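Side-chain contacts in extracellular solute-binding protein, family 1 (Bifidobacterium longum subsp. infantis ATCC 15697, PDB 3QUF), which probably captures an extracellular solute, likely a carbohydrate as in many relatives, and delivers it to an ABC importer: residues Ser36-Lys39 / Asp40-Gly44; Ala68-Ile71 / Ser72-Thr76; Ala332-Ala336 / Ala337-Ser341. All coordinates share one frame; numbering follows the deposited sequence.

Interaction 1 of 3, residues Ser36-Lys39 / Asp40-Gly44; sequences SYFK and DNQIG
Lys39 occupies the N-cap of the helix that starts at Asp40, and its O receives both Ile43 N at 3.0 Å, nearly in line with the carbonyl bond, and Gln42 N, which sits above the carbonyl plane. The side chain of Gln42 returns the favour: with CG beside its backbone N (chi1 -66°) and the chain extended beyond, it reaches back so that OE1 accepts Lys39 N at 2.9 Å, in the carbonyl plane. This is half of a capping box, the N3 side chain holding the N-cap amide. A water donates to both Tyr37 O and Gln42 OE1. An alanine in place of Gln42 has no OE1, which would probably leave the Lys39 amide without its side-chain acceptor and the water held by Tyr37 O alone of the two. The Gln42 amide lies at the edge of the Phe38 ring, steeply inclined to it, while Phe38 CB meets Ile43 CB at 3.9 Å, a hydrophobic staple across the helix start. Before the cap, Ser36 OG donates to a lone pair of Phe38 O at 2.8 Å, and Lys39 NZ bonds to Gln65 O. Phe38 stands edge-to-face with Phe333 of helix 327-337, and Ile43 touches strands 57-63 and 295-305.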
loop_
_atom_site.group_PDB
_atom_site.type_symbol
_atom_site.label_atom_id
_atom_site.label_comp_id
_atom_site.label_asym_id
_atom_site.label_seq_id
_atom_site.Cartn_x
_atom_site.Cartn_y
_atom_site.Cartn_z
ATOM N N SER A 36 15.044 -13.397 -4.033
ATOM C CA SER A 36 13.658 -13.098 -3.652
ATOM C C SER A 36 13.507 -12.286 -2.351
ATOM O O SER A 36 14.082 -12.628 -1.320
ATOM C CB SER A 36 12.899 -14.408 -3.487
ATOM O OG SER A 36 11.563 -14.202 -3.050
ATOM N N TYR A 37 12.756 -11.205 -2.432
ATOM C CA TYR A 37 12.338 -10.440 -1.240
ATOM C C TYR A 37 11.415 -11.293 -0.360
ATOM O O TYR A 37 11.377 -11.161 0.866
ATOM C CB TYR A 37 11.607 -9.217 -1.686
ATOM C CG TYR A 37 10.953 -8.409 -0.611
ATOM C CD1 TYR A 37 11.686 -7.547 0.164
ATOM C CD2 TYR A 37 9.626 -8.583 -0.345
ATOM C CE1 TYR A 37 11.055 -6.790 1.159
ATOM C CE2 TYR A 37 8.980 -7.845 0.636
ATOM C CZ TYR A 37 9.712 -6.978 1.388
ATOM O OH TYR A 37 9.070 -6.253 2.377
ATOM N N PHE A 38 10.660 -12.150 -1.018
ATOM C CA PHE A 38 9.651 -12.987 -0.350
ATOM C C PHE A 38 10.289 -14.214 0.227
ATOM O O PHE A 38 11.159 -14.850 -0.381
ATOM C CB PHE A 38 8.583 -13.357 -1.381
ATOM C CG PHE A 38 7.827 -12.180 -1.882
ATOM C CD1 PHE A 38 6.877 -11.571 -1.092
ATOM C CD2 PHE A 38 8.149 -11.570 -3.109
ATOM C CE1 PHE A 38 6.207 -10.449 -1.556
ATOM C CE2 PHE A 38 7.485 -10.458 -3.533
ATOM C CZ PHE A 38 6.530 -9.904 -2.761
ATOM N N LYS A 39 9.830 -14.575 1.423
ATOM C CA LYS A 39 10.284 -15.776 2.059
ATOM C C LYS A 39 9.680 -17.029 1.399
ATOM O O LYS A 39 8.688 -16.959 0.672
ATOM C CB LYS A 39 9.943 -15.728 3.534
ATOM C CG LYS A 39 10.771 -14.650 4.292
ATOM C CD LYS A 39 10.681 -14.825 5.805
ATOM C CE LYS A 39 11.952 -14.287 6.494
ATOM N NZ LYS A 39 12.127 -12.836 6.162
ATOM N N ASP A 40 10.265 -18.184 1.701
ATOM C CA ASP A 40 9.744 -19.424 1.152
ATOM C C ASP A 40 8.278 -19.622 1.526
ATOM O O ASP A 40 7.531 -20.171 0.734
ATOM C CB ASP A 40 10.602 -20.629 1.581
ATOM C CG ASP A 40 10.066 -21.951 1.046
ATOM O OD1 ASP A 40 10.229 -22.251 -0.151
ATOM O OD2 ASP A 40 9.484 -22.669 1.857
ATOM N N ASN A 41 7.858 -19.174 2.712
ATOM C CA ASN A 41 6.450 -19.397 3.103
ATOM C C ASN A 41 5.500 -18.534 2.305
ATOM O O ASN A 41 4.313 -18.790 2.328
ATOM C CB ASN A 41 6.175 -19.266 4.603
ATOM C CG ASN A 41 6.630 -17.956 5.210
ATOM O OD1 ASN A 41 6.652 -16.913 4.588
ATOM N ND2 ASN A 41 6.945 -18.016 6.515
ATOM N N GLN A 42 6.022 -17.546 1.595
ATOM C CA GLN A 42 5.189 -16.711 0.704
ATOM C C GLN A 42 5.267 -17.095 -0.774
ATOM O O GLN A 42 4.266 -17.051 -1.493
ATOM C CB GLN A 42 5.598 -15.259 0.832
ATOM C CG GLN A 42 5.328 -14.643 2.201
ATOM C CD GLN A 42 6.137 -13.339 2.417
ATOM O OE1 GLN A 42 7.396 -13.304 2.374
ATOM N NE2 GLN A 42 5.414 -12.275 2.677
ATOM N N ILE A 43 6.459 -17.443 -1.249
ATOM C CA ILE A 43 6.657 -17.685 -2.695
ATOM C C ILE A 43 7.098 -19.105 -3.056
ATOM O O ILE A 43 7.173 -19.445 -4.238
ATOM C CB ILE A 43 7.650 -16.626 -3.281
ATOM C CG1 ILE A 43 7.399 -16.392 -4.780
ATOM C CG2 ILE A 43 9.075 -17.012 -2.983
ATOM C CD1 ILE A 43 7.661 -15.057 -5.291
ATOM N N GLY A 44 7.355 -19.953 -2.053
ATOM C CA GLY A 44 7.894 -21.283 -2.317
ATOM C C GLY A 44 7.011 -22.152 -3.192
ATOM O O GLY A 44 7.522 -22.885 -4.026
HETATM O O HOH W 1 9.435 -10.769 2.922
#

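Interaction 2 of 3, residues Ala68-Ile71 / Ser72-Thr76; sequences AQYI and STLQT
Gln69 and Thr73, one helical turn apart, illustrate how a side-chain hydroxyl can reinforce a backbone bond. Among the hydrogen bonds, Gln69 O takes two from the same residue: Thr73 N at 3.0 Å and Thr73 OG1 at 2.6 Å, which approach from opposite faces of the carbonyl plane. The hydroxyl can fold back because OG1 lies between the backbone N and the carbonyl carbon (chi1 54°). The regular ladder continues with Leu74 N to Tyr70 O at 2.8 Å and Gln75 N to Ile71 O at 3.0 Å. Ser72 N donates to Ala68 O over a longer 3.3 Å, nearly straight at 164°.

Among the van der Waals contacts, the Gln69 chain bends at its second torsion and lays its amide beside the Thr73 methyl, with Gln69 NE2 at 3.6 Å from Thr73 CG2. Tyr70 and Leu74 run side by side in the same direction: Leu74 CB lies over one face of the ring, and Leu74 CD2 comes within 3.9 Å of Tyr70 CE2.

The polar ends find further partners beyond this turn. Tyr70 OH bonds to Tyr35 O and Asn88 N, its ring stacks on that of Tyr35, Thr73 OG1 also bonds to Tyr35 OH, and Gln69 OE1 meets Gln65 N. The chemistry thus implies a two-natured helix face: apolar surfaces of Tyr70 and Leu74 pack against strands 30-36 and 86-89, while the buried phenol and the threonine hydroxyl carry polar bonds into the same neighbourhood.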
loop_
_atom_site.group_PDB
_atom_site.type_symbol
_atom_site.label_atom_id
_atom_site.label_comp_id
_atom_site.label_asym_id
_atom_site.label_seq_id
_atom_site.Cartn_x
_atom_site.Cartn_y
_atom_site.Cartn_z
ATOM N N ALA A 68 15.925 -4.520 4.828
ATOM C CA ALA A 68 17.137 -3.690 4.727
ATOM C C ALA A 68 18.250 -4.480 4.133
ATOM O O ALA A 68 19.029 -3.965 3.285
ATOM C CB ALA A 68 17.576 -3.147 6.078
ATOM N N GLN A 69 18.349 -5.727 4.596
ATOM C CA GLN A 69 19.376 -6.581 4.153
ATOM C C GLN A 69 19.083 -6.910 2.701
ATOM O O GLN A 69 20.015 -7.038 1.936
ATOM C CB GLN A 69 19.493 -7.825 5.028
ATOM C CG GLN A 69 20.517 -8.839 4.553
ATOM C CD GLN A 69 19.920 -9.980 3.706
ATOM O OE1 GLN A 69 18.740 -9.976 3.337
ATOM N NE2 GLN A 69 20.748 -10.970 3.416
ATOM N N TYR A 70 17.812 -7.055 2.345
ATOM C CA TYR A 70 17.465 -7.401 0.951
ATOM C C TYR A 70 17.981 -6.332 -0.005
ATOM O O TYR A 70 18.656 -6.648 -1.013
ATOM C CB TYR A 70 15.945 -7.586 0.766
ATOM C CG TYR A 70 15.635 -7.981 -0.680
ATOM C CD1 TYR A 70 15.877 -9.247 -1.110
ATOM C CD2 TYR A 70 15.148 -7.060 -1.570
ATOM C CE1 TYR A 70 15.656 -9.606 -2.437
ATOM C CE2 TYR A 70 14.882 -7.404 -2.913
ATOM C CZ TYR A 70 15.154 -8.674 -3.308
ATOM O OH TYR A 70 14.946 -9.059 -4.613
ATOM N N ILE A 71 17.661 -5.082 0.267
ATOM C CA ILE A 71 18.002 -4.056 -0.707
ATOM C C ILE A 71 19.515 -3.871 -0.833
ATOM O O ILE A 71 20.031 -3.696 -1.941
ATOM C CB ILE A 71 17.275 -2.734 -0.510
ATOM C CG1 ILE A 71 17.562 -2.057 0.791
ATOM C CG2 ILE A 71 15.748 -2.930 -0.648
ATOM C CD1 ILE A 71 16.717 -0.788 0.922
ATOM N N SER A 72 20.255 -3.950 0.264
ATOM C CA SER A 72 21.698 -3.747 0.132
ATOM C C SER A 72 22.367 -4.954 -0.531
ATOM O O SER A 72 23.309 -4.794 -1.315
ATOM C CB SER A 72 22.348 -3.401 1.490
ATOM O OG SER A 72 22.259 -4.488 2.387
ATOM N N THR A 73 21.895 -6.165 -0.223
ATOM C CA THR A 73 22.472 -7.369 -0.796
ATOM C C THR A 73 22.102 -7.464 -2.282
ATOM O O THR A 73 22.948 -7.813 -3.107
ATOM C CB THR A 73 22.086 -8.656 -0.028
ATOM O OG1 THR A 73 20.680 -8.740 0.078
ATOM C CG2 THR A 73 22.682 -8.613 1.410
ATOM N N LEU A 74 20.890 -7.058 -2.624
ATOM C CA LEU A 74 20.504 -7.078 -4.036
ATOM C C LEU A 74 21.369 -6.067 -4.806
ATOM O O LEU A 74 21.859 -6.368 -5.883
ATOM C CB LEU A 74 19.035 -6.751 -4.211
ATOM C CG LEU A 74 18.626 -6.631 -5.694
ATOM C CD1 LEU A 74 18.780 -7.949 -6.417
ATOM C CD2 LEU A 74 17.162 -6.105 -5.808
ATOM N N GLN A 75 21.591 -4.881 -4.243
ATOM C CA GLN A 75 22.351 -3.864 -4.962
ATOM C C GLN A 75 23.773 -4.377 -5.251
ATOM O O GLN A 75 24.319 -4.205 -6.374
ATOM C CB GLN A 75 22.409 -2.571 -4.175
ATOM C CG GLN A 75 23.095 -1.447 -4.895
ATOM C CD GLN A 75 23.054 -0.169 -4.089
ATOM O OE1 GLN A 75 22.034 0.148 -3.465
ATOM N NE2 GLN A 75 24.155 0.567 -4.082
ATOM N N THR A 76 24.369 -5.030 -4.265
ATOM C CA THR A 76 25.681 -5.612 -4.451
ATOM C C THR A 76 25.682 -6.682 -5.534
ATOM O O THR A 76 26.564 -6.706 -6.374
ATOM C CB THR A 76 26.234 -6.197 -3.133
ATOM O OG1 THR A 76 26.308 -5.133 -2.186
ATOM C CG2 THR A 76 27.641 -6.771 -3.342
#

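Interaction 3 of 3, residues Ala332-Ala336 / Ala337-Ser341; sequences AFTSA and AGTLS
Thr334 O is gripped by two amides from beyond the end of its helix. Thr339 N comes in on a lone pair, in the carbonyl plane, at 3.2 Å; Gly338 N is nearer, at 2.9 Å, but its bond is weak because the N-H points well aside, at only 120°. One residue earlier the helix still keeps its normal pattern, Ala337 N donating to Phe333 O at 2.9 Å and nearly along the C=O axis.

The side chains fill in around this turn. Thr334 places CG2 beside its own backbone N, and this methyl lies against the departing chain, 3.7 Å from Ser341 N. Its CB sits close to Thr339 O at 3.3 Å, while Thr339 OG1 packs against Thr334 CA. Ala337 CB meets the Phe333 ring obliquely, at 4.3 Å from CE1. The polar ends look elsewhere: Thr334 OG1 bonds to Leu330 O, and Ser341 OG to Tyr346 O and Ser343 N.

Beyond the turn, Leu340 pairs through its backbone with Ala136, which brings the chain into the sheet alongside strand 135-144. The 6→1 bond from Thr339 N to Thr334 O and the positive phi of Gly338 (69°) are the marks of a Schellman motif, here turning helix 327-337 into strand 340-341, though the accompanying inner bond is replaced by the weak one from Gly338 N to Thr334 O.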
loop_
_atom_site.group_PDB
_atom_site.type_symbol
_atom_site.label_atom_id
_atom_site.label_comp_id
_atom_site.label_asym_id
_atom_site.label_seq_id
_atom_site.Cartn_x
_atom_site.Cartn_y
_atom_site.Cartn_z
ATOM N N ALA A 332 -1.561 -19.439 -5.825
ATOM C CA ALA A 332 -0.518 -19.883 -4.908
ATOM C C ALA A 332 0.125 -18.725 -4.150
ATOM O O ALA A 332 0.288 -18.802 -2.948
ATOM C CB ALA A 332 0.555 -20.690 -5.643
ATOM N N PHE A 333 0.421 -17.655 -4.843
ATOM C CA PHE A 333 1.109 -16.523 -4.228
ATOM C C PHE A 333 0.188 -15.752 -3.277
ATOM O O PHE A 333 0.551 -15.499 -2.138
ATOM C CB PHE A 333 1.618 -15.617 -5.314
ATOM C CG PHE A 333 2.537 -14.510 -4.824
ATOM C CD1 PHE A 333 3.399 -14.684 -3.751
ATOM C CD2 PHE A 333 2.577 -13.309 -5.503
ATOM C CE1 PHE A 333 4.236 -13.657 -3.336
ATOM C CE2 PHE A 333 3.408 -12.275 -5.081
ATOM C CZ PHE A 333 4.242 -12.458 -4.016
ATOM N N THR A 334 -1.020 -15.414 -3.746
ATOM C CA THR A 334 -1.916 -14.603 -2.923
ATOM C C THR A 334 -2.388 -15.369 -1.685
ATOM O O THR A 334 -2.506 -14.783 -0.598
ATOM C CB THR A 334 -3.141 -14.101 -3.715
ATOM O OG1 THR A 334 -3.831 -15.228 -4.286
ATOM C CG2 THR A 334 -2.691 -13.080 -4.787
ATOM N N SER A 335 -2.619 -16.656 -1.830
ATOM C CA SER A 335 -3.081 -17.459 -0.687
ATOM C C SER A 335 -1.964 -17.566 0.365
ATOM O O SER A 335 -2.241 -17.435 1.554
ATOM C CB SER A 335 -3.625 -18.830 -1.115
ATOM O OG SER A 335 -2.581 -19.643 -1.621
ATOM N N ALA A 336 -0.706 -17.761 -0.059
ATOM C CA ALA A 336 0.416 -17.887 0.888
ATOM C C ALA A 336 0.782 -16.572 1.552
ATOM O O ALA A 336 1.136 -16.545 2.744
ATOM C CB ALA A 336 1.660 -18.481 0.188
ATOM N N ALA A 337 0.727 -15.486 0.785
ATOM C CA ALA A 337 1.131 -14.187 1.244
ATOM C C ALA A 337 0.012 -13.421 1.928
ATOM O O ALA A 337 0.278 -12.391 2.521
ATOM C CB ALA A 337 1.692 -13.352 0.074
ATOM N N GLY A 338 -1.230 -13.886 1.820
ATOM C CA GLY A 338 -2.377 -13.167 2.368
ATOM C C GLY A 338 -2.731 -11.850 1.670
ATOM O O GLY A 338 -3.234 -10.903 2.295
ATOM N N THR A 339 -2.475 -11.783 0.377
ATOM C CA THR A 339 -2.679 -10.580 -0.406
ATOM C C THR A 339 -3.770 -10.768 -1.439
ATOM O O THR A 339 -4.366 -11.860 -1.551
ATOM C CB THR A 339 -1.368 -10.191 -1.070
ATOM O OG1 THR A 339 -0.842 -11.330 -1.737
ATOM C CG2 THR A 339 -0.354 -9.653 -0.009
ATOM N N LEU A 340 -4.067 -9.689 -2.156
ATOM C CA LEU A 340 -5.069 -9.693 -3.200
ATOM C C LEU A 340 -4.407 -9.663 -4.568
ATOM O O LEU A 340 -3.384 -9.038 -4.774
ATOM C CB LEU A 340 -5.982 -8.471 -3.080
ATOM C CG LEU A 340 -6.754 -8.349 -1.774
ATOM C CD1 LEU A 340 -7.590 -7.037 -1.778
ATOM C CD2 LEU A 340 -7.658 -9.525 -1.515
ATOM N N SER A 341 -5.026 -10.332 -5.534
ATOM C CA SER A 341 -4.488 -10.345 -6.880
ATOM C C SER A 341 -4.730 -9.015 -7.598
ATOM O O SER A 341 -5.867 -8.489 -7.571
ATOM C CB SER A 341 -5.163 -11.474 -7.680
ATOM O OG SER A 341 -4.887 -11.354 -9.057
#

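Along the chain the three contacts follow in series: interaction 1 starts helix 40-53, interaction 2 lies within helix 67-79, and interaction 3 ends helix 327-337. Interaction 1 sits between the others. Its centre is about 16 Å from that of interaction 2 and about 11 Å from that of interaction 3, whereas the centres of interactions 2 and 3 are about 24 Å apart and the two do not touch. Tyr37 N meets Tyr70 CE1 at 3.3 Å. Strand 30-36 leads into interaction 1; strand 340-341, paired with strand 135-144, follows interaction 3. Gln42 O meets Ala336 CB at 3.4 Å, the start of helix 40-53 against the end of helix 327-337, consistent with the solute-binding protein fold, in which distant parts of the chain build one lobe.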